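Local coordinates for PBP domain-containing protein (Vibrio parahaemolyticus, PDB 3MUQ) that is of unknown function but adopts a periplasmic-binding-protein-like fold, consistent with the capture of a small ligand outside the cytoplasm, at residues D56-H61 against Q199-N204; L77-M82 against F219-V224; V107-A112 against T138-N143; M160-Q165 against L182-L187. All blocks are in the same frame, centred on the assembly; numbering follows the deposited sequence.

Contact 1: residues D56-H61 against Q199-N204; sequences DLVMTH and QVILVN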
loop_
_atom_site.group_PDB
_atom_site.type_symbol
_atom_site.label_atom_id
_atom_site.label_comp_id
_atom_site.label_asym_id
_atom_site.label_seq_id
_atom_site.Cartn_x
_atom_site.Cartn_y
_atom_site.Cartn_z
ATOM N N ASP A 56 -21.402 -3.125 5.631
ATOM C CA ASP A 56 -20.833 -4.155 4.754
ATOM C C ASP A 56 -19.337 -4.347 4.910
ATOM O O ASP A 56 -18.815 -5.418 4.588
ATOM C CB ASP A 56 -21.152 -3.845 3.298
ATOM C CG ASP A 56 -22.635 -3.641 3.067
ATOM O OD1 ASP A 56 -23.418 -4.534 3.448
ATOM O OD2 ASP A 56 -23.015 -2.595 2.505
ATOM N N LEU A 57 -18.646 -3.302 5.358
ATOM C CA LEU A 57 -17.221 -3.407 5.645
ATOM C C LEU A 57 -16.778 -2.273 6.562
ATOM O O LEU A 57 -17.511 -1.297 6.755
ATOM C CB LEU A 57 -16.389 -3.439 4.352
ATOM C CG LEU A 57 -16.102 -2.122 3.604
ATOM C CD1 LEU A 57 -15.092 -2.364 2.473
ATOM C CD2 LEU A 57 -17.389 -1.486 3.057
ATOM N N VAL A 58 -15.578 -2.402 7.123
ATOM C CA VAL A 58 -15.055 -1.407 8.046
ATOM C C VAL A 58 -13.655 -0.940 7.656
ATOM O O VAL A 58 -12.879 -1.677 7.035
ATOM C CB VAL A 58 -14.990 -1.935 9.506
ATOM C CG1 VAL A 58 -16.370 -2.373 10.010
ATOM C CG2 VAL A 58 -13.999 -3.071 9.598
HETATM N N MSE A 59 -13.336 0.293 8.025
HETATM C CA MSE A 59 -12.003 0.834 7.805
HETATM C C MSE A 59 -11.544 1.511 9.080
HETATM O O MSE A 59 -12.105 2.527 9.469
HETATM C CB MSE A 59 -12.029 1.847 6.663
HETATM C CG MSE A 59 -10.681 2.530 6.397
HETATM SE SE MSE A 59 -10.819 3.917 5.022
HETATM C CE MSE A 59 -11.421 2.794 3.521
ATOM N N THR A 60 -10.550 0.937 9.746
ATOM C CA THR A 60 -10.038 1.503 10.983
ATOM C C THR A 60 -8.503 1.470 10.973
ATOM O O THR A 60 -7.880 0.954 10.035
ATOM C CB THR A 60 -10.573 0.743 12.226
ATOM O OG1 THR A 60 -10.257 -0.646 12.109
ATOM C CG2 THR A 60 -12.082 0.882 12.342
ATOM N N HIS A 61 -7.897 2.028 12.012
ATOM C CA HIS A 61 -6.447 2.024 12.139
ATOM C C HIS A 61 -6.065 1.607 13.557
ATOM O O HIS A 61 -5.391 2.353 14.271
ATOM C CB HIS A 61 -5.876 3.399 11.773
ATOM C CG HIS A 61 -6.561 4.542 12.461
ATOM N ND1 HIS A 61 -7.695 5.142 11.957
ATOM C CD2 HIS A 61 -6.271 5.195 13.612
ATOM C CE1 HIS A 61 -8.077 6.113 12.769
ATOM N NE2 HIS A 61 -7.230 6.167 13.780
ATOM N N GLN A 199 -6.508 -0.597 8.069
ATOM C CA GLN A 199 -7.056 -1.786 7.437
ATOM C C GLN A 199 -8.493 -1.581 6.996
ATOM O O GLN A 199 -9.284 -0.887 7.654
ATOM C CB GLN A 199 -7.024 -2.994 8.376
ATOM C CG GLN A 199 -5.669 -3.603 8.590
ATOM C CD GLN A 199 -5.768 -5.048 9.031
ATOM O OE1 GLN A 199 -5.658 -5.967 8.218
ATOM N NE2 GLN A 199 -5.984 -5.256 10.318
ATOM N N VAL A 200 -8.830 -2.226 5.893
ATOM C CA VAL A 200 -10.207 -2.329 5.464
ATOM C C VAL A 200 -10.549 -3.808 5.568
ATOM O O VAL A 200 -9.790 -4.676 5.091
ATOM C CB VAL A 200 -10.395 -1.791 4.019
ATOM C CG1 VAL A 200 -9.386 -2.424 3.086
ATOM C CG2 VAL A 200 -11.816 -2.065 3.521
ATOM N N ILE A 201 -11.668 -4.099 6.228
ATOM C CA ILE A 201 -12.065 -5.476 6.492
ATOM C C ILE A 201 -13.539 -5.692 6.173
ATOM O O ILE A 201 -14.406 -4.923 6.606
ATOM C CB ILE A 201 -11.820 -5.836 7.972
ATOM C CG1 ILE A 201 -10.411 -5.403 8.383
ATOM C CG2 ILE A 201 -12.052 -7.338 8.219
ATOM C CD1 ILE A 201 -10.127 -5.559 9.879
ATOM N N LEU A 202 -13.813 -6.749 5.424
ATOM C CA LEU A 202 -15.165 -7.070 5.006
ATOM C C LEU A 202 -15.948 -7.744 6.125
ATOM O O LEU A 202 -15.418 -8.594 6.837
ATOM C CB LEU A 202 -15.110 -8.025 3.824
ATOM C CG LEU A 202 -14.250 -7.532 2.666
ATOM C CD1 LEU A 202 -14.291 -8.567 1.532
ATOM C CD2 LEU A 202 -14.735 -6.163 2.203
ATOM N N VAL A 203 -17.222 -7.397 6.252
ATOM C CA VAL A 203 -18.079 -8.119 7.175
ATOM C C VAL A 203 -18.272 -9.547 6.662
ATOM O O VAL A 203 -18.520 -9.766 5.475
ATOM C CB VAL A 203 -19.416 -7.391 7.400
ATOM C CG1 VAL A 203 -20.390 -8.274 8.194
ATOM C CG2 VAL A 203 -19.153 -6.009 8.087
ATOM N N ASN A 204 -18.124 -10.519 7.554
ATOM C CA ASN A 204 -18.170 -11.923 7.159
ATOM C C ASN A 204 -19.530 -12.323 6.556
ATOM O O ASN A 204 -20.537 -12.335 7.254
ATOM C CB ASN A 204 -17.852 -12.786 8.369
ATOM C CG ASN A 204 -17.730 -14.262 8.020
ATOM O OD1 ASN A 204 -18.127 -14.705 6.934
ATOM N ND2 ASN A 204 -17.170 -15.033 8.947
HETATM O O HOH W 1 -18.806 -7.972 3.323
#
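The antiparallel pairing of strand 57-60 with strand 195-203, inside the mixed sheet of one lobe, sets Val58 against Ile201 as a hydrogen-bonded pair. The evidence is a closed ring of two bonds, Val58 N to Ile201 O and Ile201 N to Val58 O, each 2.8 Å long. Thr60 and Gln199 form the next such ring, less regular because Thr60 N reaches Gln199 O at 3.1 Å with only 146° at the hydrogen. At the far end Asp56 O accepts Val203 N at 3.0 Å, the donor standing 41° above the carbonyl plane. A water donates to this same oxygen and to Val203 O, so two donors grip Asp56 O where the pairing ends. Such a sheet with helices on its faces is what a lobe of a periplasmic binding protein is built from. Leu57, Met59, Val200 and Leu202 turn to the face covered by helix 213-224, and Leu57 and Leu202, a non-hydrogen-bonded pair, bring their CA atoms to 4.2 Å. With CG between its backbone N and carbonyl carbon (chi1 79°), Leu57 brings CD1 towards the side chains of the neighbouring strand. Leu57 CD1 is tight against Val200 CG2 at 3.5 Å and also meets Leu202 CD2 at 3.8 Å. On the reverse face Val58 CG2 lies 3.9 Å from Ile201 CB. Beside them Thr60 OG1 and Gln199 NE2 bind different carboxylate oxygens of Glu66, while Asp56 directs OD2 to Arg8 in a salt bridge and OD1 to Asn212 N.

Contact 2: residues L77-M82 against F219-V224; sequences LPRKLM and FSDWLV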
loop_
_atom_site.group_PDB
_atom_site.type_symbol
_atom_site.label_atom_id
_atom_site.label_comp_id
_atom_site.label_asym_id
_atom_site.label_seq_id
_atom_site.Cartn_x
_atom_site.Cartn_y
_atom_site.Cartn_z
ATOM N N LEU A 77 -11.056 -11.193 4.898
ATOM C CA LEU A 77 -10.170 -10.533 3.935
ATOM C C LEU A 77 -9.636 -9.178 4.390
ATOM O O LEU A 77 -9.734 -8.190 3.660
ATOM C CB LEU A 77 -10.850 -10.397 2.571
ATOM C CG LEU A 77 -11.202 -11.726 1.916
ATOM C CD1 LEU A 77 -11.830 -11.508 0.545
ATOM C CD2 LEU A 77 -9.924 -12.576 1.827
ATOM N N PRO A 78 -9.041 -9.131 5.586
ATOM C CA PRO A 78 -8.476 -7.863 6.032
ATOM C C PRO A 78 -7.299 -7.477 5.144
ATOM O O PRO A 78 -6.507 -8.329 4.733
ATOM C CB PRO A 78 -7.996 -8.182 7.440
ATOM C CG PRO A 78 -7.719 -9.635 7.396
ATOM C CD PRO A 78 -8.858 -10.186 6.593
ATOM N N ARG A 79 -7.204 -6.191 4.843
ATOM C CA ARG A 79 -6.170 -5.708 3.960
ATOM C C ARG A 79 -5.636 -4.409 4.478
ATOM O O ARG A 79 -6.400 -3.523 4.887
ATOM C CB ARG A 79 -6.714 -5.516 2.552
ATOM C CG ARG A 79 -6.834 -6.821 1.787
ATOM C CD ARG A 79 -8.004 -6.758 0.865
ATOM N NE ARG A 79 -8.122 -7.946 0.031
ATOM C CZ ARG A 79 -8.837 -7.984 -1.082
ATOM N NH1 ARG A 79 -9.494 -6.896 -1.466
ATOM N NH2 ARG A 79 -8.900 -9.098 -1.807
ATOM N N LYS A 80 -4.315 -4.295 4.448
ATOM C CA LYS A 80 -3.664 -3.056 4.850
ATOM C C LYS A 80 -3.754 -2.054 3.704
ATOM O O LYS A 80 -3.353 -2.350 2.591
ATOM C CB LYS A 80 -2.211 -3.339 5.240
ATOM C CG LYS A 80 -2.088 -4.274 6.449
ATOM C CD LYS A 80 -2.270 -3.513 7.761
ATOM C CE LYS A 80 -2.256 -4.453 8.962
ATOM N NZ LYS A 80 -2.256 -3.687 10.251
ATOM N N LEU A 81 -4.326 -0.888 3.981
ATOM C CA LEU A 81 -4.493 0.167 2.989
ATOM C C LEU A 81 -3.272 1.066 2.861
ATOM O O LEU A 81 -2.928 1.526 1.765
ATOM C CB LEU A 81 -5.676 1.050 3.378
ATOM C CG LEU A 81 -7.032 0.665 2.820
ATOM C CD1 LEU A 81 -8.064 1.694 3.227
ATOM C CD2 LEU A 81 -6.928 0.578 1.315
HETATM N N MSE A 82 -2.649 1.365 3.993
HETATM C CA MSE A 82 -1.573 2.334 4.018
HETATM C C MSE A 82 -0.957 2.353 5.416
HETATM O O MSE A 82 -1.615 1.977 6.393
HETATM C CB MSE A 82 -2.118 3.723 3.650
HETATM C CG MSE A 82 -2.950 4.361 4.758
HETATM SE SE MSE A 82 -3.746 6.108 4.313
HETATM C CE MSE A 82 -5.527 5.476 3.960
ATOM N N PHE A 219 -15.144 -2.672 -3.485
ATOM C CA PHE A 219 -14.543 -1.459 -2.941
ATOM C C PHE A 219 -13.157 -1.777 -2.401
ATOM O O PHE A 219 -12.198 -1.051 -2.659
ATOM C CB PHE A 219 -15.443 -0.877 -1.837
ATOM C CG PHE A 219 -15.020 0.478 -1.348
ATOM C CD1 PHE A 219 -14.405 1.380 -2.202
ATOM C CD2 PHE A 219 -15.265 0.859 -0.041
ATOM C CE1 PHE A 219 -14.021 2.622 -1.766
ATOM C CE2 PHE A 219 -14.885 2.103 0.411
ATOM C CZ PHE A 219 -14.259 2.994 -0.460
ATOM N N SER A 220 -13.061 -2.877 -1.660
ATOM C CA SER A 220 -11.783 -3.296 -1.090
ATOM C C SER A 220 -10.785 -3.617 -2.197
ATOM O O SER A 220 -9.671 -3.121 -2.164
ATOM C CB SER A 220 -11.953 -4.510 -0.170
ATOM O OG SER A 220 -10.693 -4.965 0.299
ATOM N N ASP A 221 -11.193 -4.438 -3.176
ATOM C CA ASP A 221 -10.347 -4.756 -4.332
ATOM C C ASP A 221 -9.878 -3.465 -5.018
ATOM O O ASP A 221 -8.704 -3.298 -5.336
ATOM C CB ASP A 221 -11.116 -5.624 -5.348
ATOM C CG ASP A 221 -11.371 -7.025 -4.848
ATOM O OD1 ASP A 221 -10.694 -7.445 -3.881
ATOM O OD2 ASP A 221 -12.248 -7.710 -5.425
ATOM N N TRP A 222 -10.801 -2.536 -5.233
ATOM C CA TRP A 222 -10.444 -1.274 -5.877
ATOM C C TRP A 222 -9.427 -0.493 -5.030
ATOM O O TRP A 222 -8.445 0.046 -5.550
ATOM C CB TRP A 222 -11.709 -0.451 -6.115
ATOM C CG TRP A 222 -11.518 0.872 -6.817
ATOM C CD1 TRP A 222 -11.565 1.101 -8.169
ATOM C CD2 TRP A 222 -11.296 2.155 -6.201
ATOM N NE1 TRP A 222 -11.377 2.446 -8.432
ATOM C CE2 TRP A 222 -11.205 3.113 -7.245
ATOM C CE3 TRP A 222 -11.163 2.584 -4.877
ATOM C CZ2 TRP A 222 -10.982 4.482 -7.000
ATOM C CZ3 TRP A 222 -10.949 3.944 -4.630
ATOM C CH2 TRP A 222 -10.858 4.880 -5.692
ATOM N N LEU A 223 -9.650 -0.443 -3.721
ATOM C CA LEU A 223 -8.769 0.310 -2.825
ATOM C C LEU A 223 -7.327 -0.175 -2.824
ATOM O O LEU A 223 -6.398 0.637 -2.675
ATOM C CB LEU A 223 -9.300 0.284 -1.384
ATOM C CG LEU A 223 -10.580 1.061 -1.098
ATOM C CD1 LEU A 223 -11.163 0.655 0.270
ATOM C CD2 LEU A 223 -10.298 2.547 -1.159
ATOM N N VAL A 224 -7.127 -1.484 -2.984
ATOM C CA VAL A 224 -5.755 -2.028 -2.957
ATOM C C VAL A 224 -5.141 -2.216 -4.351
ATOM O O VAL A 224 -3.970 -2.557 -4.476
ATOM C CB VAL A 224 -5.647 -3.352 -2.155
ATOM C CG1 VAL A 224 -6.106 -3.154 -0.681
ATOM C CG2 VAL A 224 -6.423 -4.465 -2.842
HETATM O O HOH W 2 -10.903 -5.957 2.845
#
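Arg79 bends at chi2 (147°) and runs extended beyond it, which carries its guanidinium from strand 78-90 to helix 213-224, where Ser220, with OG anti to its backbone N (chi1 176°), turns its hydroxyl toward the strand, within bonding distance of the arginine. Arg79 NH1 is the shared donor: it bonds Ser220 OG at 2.9 Å and forms a salt bridge with Asp221 OD1 at 2.8 Å. OD1 lies in the guanidinium plane and is met on its anti side, whereas Ser220 OG is tilted from that plane. Guanidinium and carboxylate are turned 39° apart, and the second bond, from Arg79 NH2 to Asp221 OD1 at 3.2 Å, is weak. Ser220 OG is gripped twice, accepting from NH1 and donating to a water at 2.7 Å; that water in turn donates to Leu77 O. Asp221 OD2 pairs with Lys217, so the carboxylate sits between two positive groups, which would probably favour its ionised form. Farther along the strand the contact is apolar: Leu81 CD2 meets Leu223 CB at 3.6 Å, and Val224 CG1 lies 4.0 Å from Arg79 CB, in the aliphatic part of the arginine. The helix packs on one face of the sheet, the axes of segments 78-82 and 219-224 9.3 Å apart at closest, while Leu81 also meets Ile232 of helix 226-236 and Tyr83 of the second subunit packs on Arg79 and Val224.

Contact 3: residues V107-A112 against T138-N143; sequences VFKEIA and TKIEPN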
loop_
_atom_site.group_PDB
_atom_site.type_symbol
_atom_site.label_atom_id
_atom_site.label_comp_id
_atom_site.label_asym_id
_atom_site.label_seq_id
_atom_site.Cartn_x
_atom_site.Cartn_y
_atom_site.Cartn_z
ATOM N N VAL A 107 5.131 17.356 23.167
ATOM C CA VAL A 107 5.930 18.074 22.187
ATOM C C VAL A 107 5.186 19.313 21.663
ATOM O O VAL A 107 5.735 20.418 21.653
ATOM C CB VAL A 107 6.390 17.164 21.015
ATOM C CG1 VAL A 107 7.048 17.996 19.944
ATOM C CG2 VAL A 107 7.361 16.071 21.519
ATOM N N PHE A 108 3.938 19.143 21.247
ATOM C CA PHE A 108 3.157 20.285 20.761
ATOM C C PHE A 108 3.003 21.374 21.828
ATOM O O PHE A 108 3.255 22.549 21.566
ATOM C CB PHE A 108 1.796 19.833 20.217
ATOM C CG PHE A 108 1.844 19.358 18.785
ATOM C CD1 PHE A 108 2.818 18.462 18.373
ATOM C CD2 PHE A 108 0.918 19.809 17.852
ATOM C CE1 PHE A 108 2.868 18.024 17.049
ATOM C CE2 PHE A 108 0.953 19.373 16.534
ATOM C CZ PHE A 108 1.927 18.487 16.130
ATOM N N LYS A 109 2.637 20.973 23.040
ATOM C CA LYS A 109 2.439 21.928 24.123
ATOM C C LYS A 109 3.710 22.724 24.400
ATOM O O LYS A 109 3.661 23.939 24.585
ATOM C CB LYS A 109 1.988 21.204 25.393
ATOM C CG LYS A 109 0.582 20.655 25.316
ATOM C CD LYS A 109 0.279 19.686 26.448
ATOM C CE LYS A 109 -1.061 19.003 26.221
ATOM N NZ LYS A 109 -1.332 17.933 27.219
ATOM N N GLU A 110 4.841 22.022 24.425
ATOM C CA GLU A 110 6.140 22.614 24.713
ATOM C C GLU A 110 6.533 23.624 23.625
ATOM O O GLU A 110 7.019 24.717 23.911
ATOM C CB GLU A 110 7.177 21.492 24.807
ATOM C CG GLU A 110 8.491 21.835 25.486
ATOM C CD GLU A 110 9.032 20.663 26.303
ATOM O OE1 GLU A 110 10.263 20.611 26.543
ATOM O OE2 GLU A 110 8.222 19.794 26.709
ATOM N N ILE A 111 6.337 23.246 22.368
ATOM C CA ILE A 111 6.621 24.144 21.251
ATOM C C ILE A 111 5.785 25.423 21.371
ATOM O O ILE A 111 6.294 26.550 21.229
ATOM C CB ILE A 111 6.353 23.440 19.904
ATOM C CG1 ILE A 111 7.498 22.452 19.604
ATOM C CG2 ILE A 111 6.191 24.459 18.788
ATOM C CD1 ILE A 111 7.351 21.681 18.289
ATOM N N ALA A 112 4.498 25.255 21.666
ATOM C CA ALA A 112 3.622 26.414 21.805
ATOM C C ALA A 112 4.018 27.274 23.004
ATOM O O ALA A 112 4.116 28.492 22.889
ATOM C CB ALA A 112 2.178 25.986 21.906
ATOM N N THR A 138 -4.400 18.775 22.472
ATOM C CA THR A 138 -3.625 19.477 23.494
ATOM C C THR A 138 -4.459 20.577 24.117
ATOM O O THR A 138 -4.091 21.133 25.148
ATOM C CB THR A 138 -2.325 20.100 22.940
ATOM O OG1 THR A 138 -2.637 21.145 22.002
ATOM C CG2 THR A 138 -1.450 19.028 22.286
ATOM N N LYS A 139 -5.589 20.871 23.481
ATOM C CA LYS A 139 -6.483 21.941 23.900
ATOM C C LYS A 139 -5.851 23.306 23.691
ATOM O O LYS A 139 -6.367 24.315 24.171
ATOM C CB LYS A 139 -6.918 21.782 25.363
ATOM C CG LYS A 139 -8.099 20.841 25.591
ATOM C CD LYS A 139 -7.661 19.383 25.617
ATOM C CE LYS A 139 -8.846 18.450 25.835
ATOM N NZ LYS A 139 -8.588 17.080 25.297
ATOM N N ILE A 140 -4.729 23.338 22.980
ATOM C CA ILE A 140 -4.133 24.605 22.581
ATOM C C ILE A 140 -4.644 24.990 21.204
ATOM O O ILE A 140 -4.804 24.139 20.333
ATOM C CB ILE A 140 -2.590 24.536 22.518
ATOM C CG1 ILE A 140 -1.992 24.485 23.922
ATOM C CG2 ILE A 140 -2.028 25.741 21.781
ATOM C CD1 ILE A 140 -1.312 23.174 24.247
ATOM N N GLU A 141 -4.905 26.276 21.010
ATOM C CA GLU A 141 -5.171 26.792 19.684
ATOM C C GLU A 141 -3.848 27.300 19.145
ATOM O O GLU A 141 -3.133 28.022 19.843
ATOM C CB GLU A 141 -6.184 27.921 19.744
ATOM C CG GLU A 141 -6.635 28.395 18.388
ATOM C CD GLU A 141 -8.077 28.852 18.398
ATOM O OE1 GLU A 141 -8.847 28.372 19.261
ATOM O OE2 GLU A 141 -8.439 29.684 17.540
ATOM N N PRO A 142 -3.497 26.904 17.914
ATOM C CA PRO A 142 -2.188 27.264 17.369
ATOM C C PRO A 142 -2.177 28.744 17.026
ATOM O O PRO A 142 -2.322 29.111 15.859
ATOM C CB PRO A 142 -2.093 26.428 16.088
ATOM C CG PRO A 142 -3.248 25.474 16.137
ATOM C CD PRO A 142 -4.297 26.140 16.952
ATOM N N ASN A 143 -2.014 29.584 18.043
ATOM C CA ASN A 143 -2.064 31.031 17.862
ATOM C C ASN A 143 -0.778 31.731 18.268
ATOM O O ASN A 143 -0.648 32.944 18.109
ATOM C CB ASN A 143 -3.226 31.623 18.660
ATOM C CG ASN A 143 -4.507 31.649 17.872
ATOM O OD1 ASN A 143 -4.509 31.971 16.682
ATOM N ND2 ASN A 143 -5.609 31.310 18.525
#
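Lys109 and Thr138 mark one close point between the two backbones, their CA atoms 6.6 Å apart, and Ala112 and Pro142 mark another at 7.4 Å. Residues 107-112 are regular helix. The 138-143 segment instead leaves the end of helix 126-138: Lys139 takes a positive phi (68°), which turns the chain out of the helix, and farther on Pro142 centres an inverse gamma turn. No hydrogen bond crosses between the segments, so side chains make the contact. Lys109 is extended beyond CG and lies alongside Thr138, the two pointing past each other in opposite directions, with Lys109 CE 3.7 Å from Thr138 CB. It is thus the aliphatic stem of the lysine that does the touching. Ile140 comes across this stem; its CD1 is 3.3 Å from Lys109 CG, tighter than a usual carbon contact. Chi2 of Ile140 (113°) is also off a staggered value, so the exact position of CD1, and with it this short distance, is doubtful. The other branch, Ile140 CG2, faces Ala112 CB at 4.2 Å. One helical turn before Ala112, Phe108 CB meets Thr138 CG2 at 3.9 Å, and the hydroxyl of Thr138 bonds to Trp135 O in its own helix. Trp135 touches Phe108, Ala112, Ile140 and Pro142, so it packs against residues of both segments. Positive phi at Lys139 with two bonds back into the last turn defines a Schellman motif, and the packing of Ile140, the residue just past the turn, on Trp135 in the last turn is that motif's characteristic hydrophobic contact.

Contact 4: residues M160-Q165 against L182-L187; sequences MASEMQ and LDLEIL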
loop_
_atom_site.group_PDB
_atom_site.type_symbol
_atom_site.label_atom_id
_atom_site.label_comp_id
_atom_site.label_asym_id
_atom_site.label_seq_id
_atom_site.Cartn_x
_atom_site.Cartn_y
_atom_site.Cartn_z
HETATM N N MSE A 160 10.751 25.607 4.301
HETATM C CA MSE A 160 10.467 26.748 5.163
HETATM C C MSE A 160 10.996 26.495 6.581
HETATM O O MSE A 160 11.621 27.364 7.187
HETATM C CB MSE A 160 8.959 27.054 5.179
HETATM C CG MSE A 160 8.603 28.396 5.819
HETATM SE SE MSE A 160 9.386 29.929 4.834
HETATM C CE MSE A 160 8.622 29.514 3.123
ATOM N N ALA A 161 10.753 25.300 7.108
ATOM C CA ALA A 161 11.214 24.973 8.452
ATOM C C ALA A 161 12.749 25.049 8.546
ATOM O O ALA A 161 13.299 25.479 9.566
ATOM C CB ALA A 161 10.691 23.594 8.886
ATOM N N SER A 162 13.438 24.637 7.486
ATOM C CA SER A 162 14.897 24.700 7.453
ATOM C C SER A 162 15.363 26.153 7.371
ATOM O O SER A 162 16.301 26.560 8.066
ATOM C CB SER A 162 15.452 23.877 6.273
ATOM O OG SER A 162 16.876 23.843 6.276
ATOM N N GLU A 163 14.711 26.943 6.520
ATOM C CA GLU A 163 15.081 28.349 6.379
ATOM C C GLU A 163 14.930 29.106 7.705
ATOM O O GLU A 163 15.809 29.882 8.118
ATOM C CB GLU A 163 14.221 29.015 5.313
ATOM C CG GLU A 163 14.383 30.523 5.239
ATOM C CD GLU A 163 15.807 30.945 4.914
ATOM O OE1 GLU A 163 16.460 30.269 4.093
ATOM O OE2 GLU A 163 16.270 31.960 5.481
HETATM N N MSE A 164 13.813 28.869 8.385
HETATM C CA MSE A 164 13.523 29.605 9.608
HETATM C C MSE A 164 14.008 28.890 10.862
HETATM O O MSE A 164 13.798 29.371 11.975
HETATM C CB MSE A 164 12.032 29.913 9.691
HETATM C CG MSE A 164 11.588 30.838 8.594
HETATM SE SE MSE A 164 9.731 31.314 8.808
HETATM C CE MSE A 164 9.900 32.252 10.519
ATOM N N GLN A 165 14.677 27.754 10.676
ATOM C CA GLN A 165 15.079 26.912 11.809
ATOM C C GLN A 165 13.912 26.669 12.760
ATOM O O GLN A 165 13.964 27.008 13.943
ATOM C CB GLN A 165 16.262 27.537 12.557
ATOM C CG GLN A 165 17.568 27.445 11.760
ATOM C CD GLN A 165 17.987 25.998 11.540
ATOM O OE1 GLN A 165 18.481 25.341 12.463
ATOM N NE2 GLN A 165 17.777 25.486 10.321
ATOM N N LEU A 182 18.163 19.813 3.991
ATOM C CA LEU A 182 17.545 20.468 5.143
ATOM C C LEU A 182 18.526 20.571 6.311
ATOM O O LEU A 182 19.233 19.621 6.621
ATOM C CB LEU A 182 16.287 19.707 5.580
ATOM C CG LEU A 182 15.182 19.637 4.514
ATOM C CD1 LEU A 182 14.079 18.634 4.880
ATOM C CD2 LEU A 182 14.615 21.032 4.260
ATOM N N ASP A 183 18.558 21.725 6.964
ATOM C CA ASP A 183 19.354 21.879 8.177
ATOM C C ASP A 183 18.478 21.538 9.366
ATOM O O ASP A 183 18.247 22.380 10.229
ATOM C CB ASP A 183 19.856 23.321 8.327
ATOM C CG ASP A 183 20.962 23.666 7.348
ATOM O OD1 ASP A 183 21.485 22.759 6.662
ATOM O OD2 ASP A 183 21.314 24.863 7.269
ATOM N N LEU A 184 17.971 20.309 9.385
ATOM C CA LEU A 184 17.052 19.850 10.409
ATOM C C LEU A 184 17.393 18.392 10.693
ATOM O O LEU A 184 18.129 17.769 9.928
ATOM C CB LEU A 184 15.611 19.913 9.881
ATOM C CG LEU A 184 15.077 21.237 9.316
ATOM C CD1 LEU A 184 13.776 20.991 8.538
ATOM C CD2 LEU A 184 14.876 22.255 10.422
ATOM N N GLU A 185 16.827 17.862 11.768
ATOM C CA GLU A 185 16.918 16.443 12.114
ATOM C C GLU A 185 15.547 15.972 12.568
ATOM O O GLU A 185 14.689 16.791 12.915
ATOM C CB GLU A 185 17.858 16.236 13.301
ATOM C CG GLU A 185 19.311 16.102 12.978
ATOM C CD GLU A 185 20.166 15.929 14.238
ATOM O OE1 GLU A 185 19.654 16.145 15.369
ATOM O OE2 GLU A 185 21.358 15.576 14.088
ATOM N N ILE A 186 15.353 14.655 12.606
ATOM C CA ILE A 186 14.220 14.081 13.318
ATOM C C ILE A 186 14.475 14.252 14.813
ATOM O O ILE A 186 15.500 13.805 15.334
ATOM C CB ILE A 186 14.052 12.593 13.002
ATOM C CG1 ILE A 186 13.635 12.391 11.541
ATOM C CG2 ILE A 186 13.026 11.949 13.943
ATOM C CD1 ILE A 186 13.627 10.934 11.132
ATOM N N LEU A 187 13.557 14.908 15.513
ATOM C CA LEU A 187 13.788 15.173 16.925
ATOM C C LEU A 187 12.860 14.361 17.803
ATOM O O LEU A 187 13.150 14.154 18.976
ATOM C CB LEU A 187 13.645 16.664 17.254
ATOM C CG LEU A 187 14.680 17.623 16.676
ATOM C CD1 LEU A 187 14.326 19.031 17.069
ATOM C CD2 LEU A 187 16.082 17.261 17.161
HETATM O O HOH W 3 19.975 22.925 12.720
#
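The Gln165 amide works through its edge, and its partner on Asp183 is the backbone carbonyl, not the carboxylate, whose plane is turned 68° from the amide. NE2 divides its hydrogens between two carbonyls lying near the amide plane: from Gln165 NE2 it is 2.9 Å to Ser162 O, met in the carbonyl plane on a lone pair, and 3.1 Å to Asp183 O, where NE2 is tilted 24° out of the carbonyl plane. At the other corner of the amide, OE1 accepts from a water that also donates to Asp183 O. These bonds should fix the rotation of the amide although the residue is exposed. Ser162 makes a nearly straight link (169° at the hydrogen): with OG placed anti to the backbone N, Ser162 OG accepts Asp183 N at 2.8 Å. Ser162 CB meets Leu182 CD2 at 3.6 Å. Leu184 lies alongside the same helical turn, bringing CD2 to 3.7 Å from Ala161 O and CD1 to 4.1 Å from Ala161 CB. Gln165 thus ties the Schellman end of helix 154-163 to the inverse gamma turn at Asp183, just ahead of strand 185-188. That strand pairs with strand 78-90, Trp175 of helix 172-178 packs on Leu182 and Leu184, and Ile119 of strand 118-120 meets Ala161.

Overall arrangement
Contacts 1 and 2 touch each other, their centres about 9 Å apart, through neighbouring strands 195-203 and 78-90 and through Met59, which packs on Leu81; their segments alternate along the chain. Contacts 3 and 4 both fall between the two halves of each, and follow one another in series. Their centres are about 19 Å apart with nearest atoms about 7 Å apart, whereas the centre of contact 1 lies about 34 Å from that of contact 3 and about 39 Å from that of contact 4, across the centre of the chain. This fits a two-lobed binding-protein fold whose second lobe is inserted in the first. The long strand 78-90 spans both regions, meeting 195-203 near contact 2 and 185-188 near contact 4.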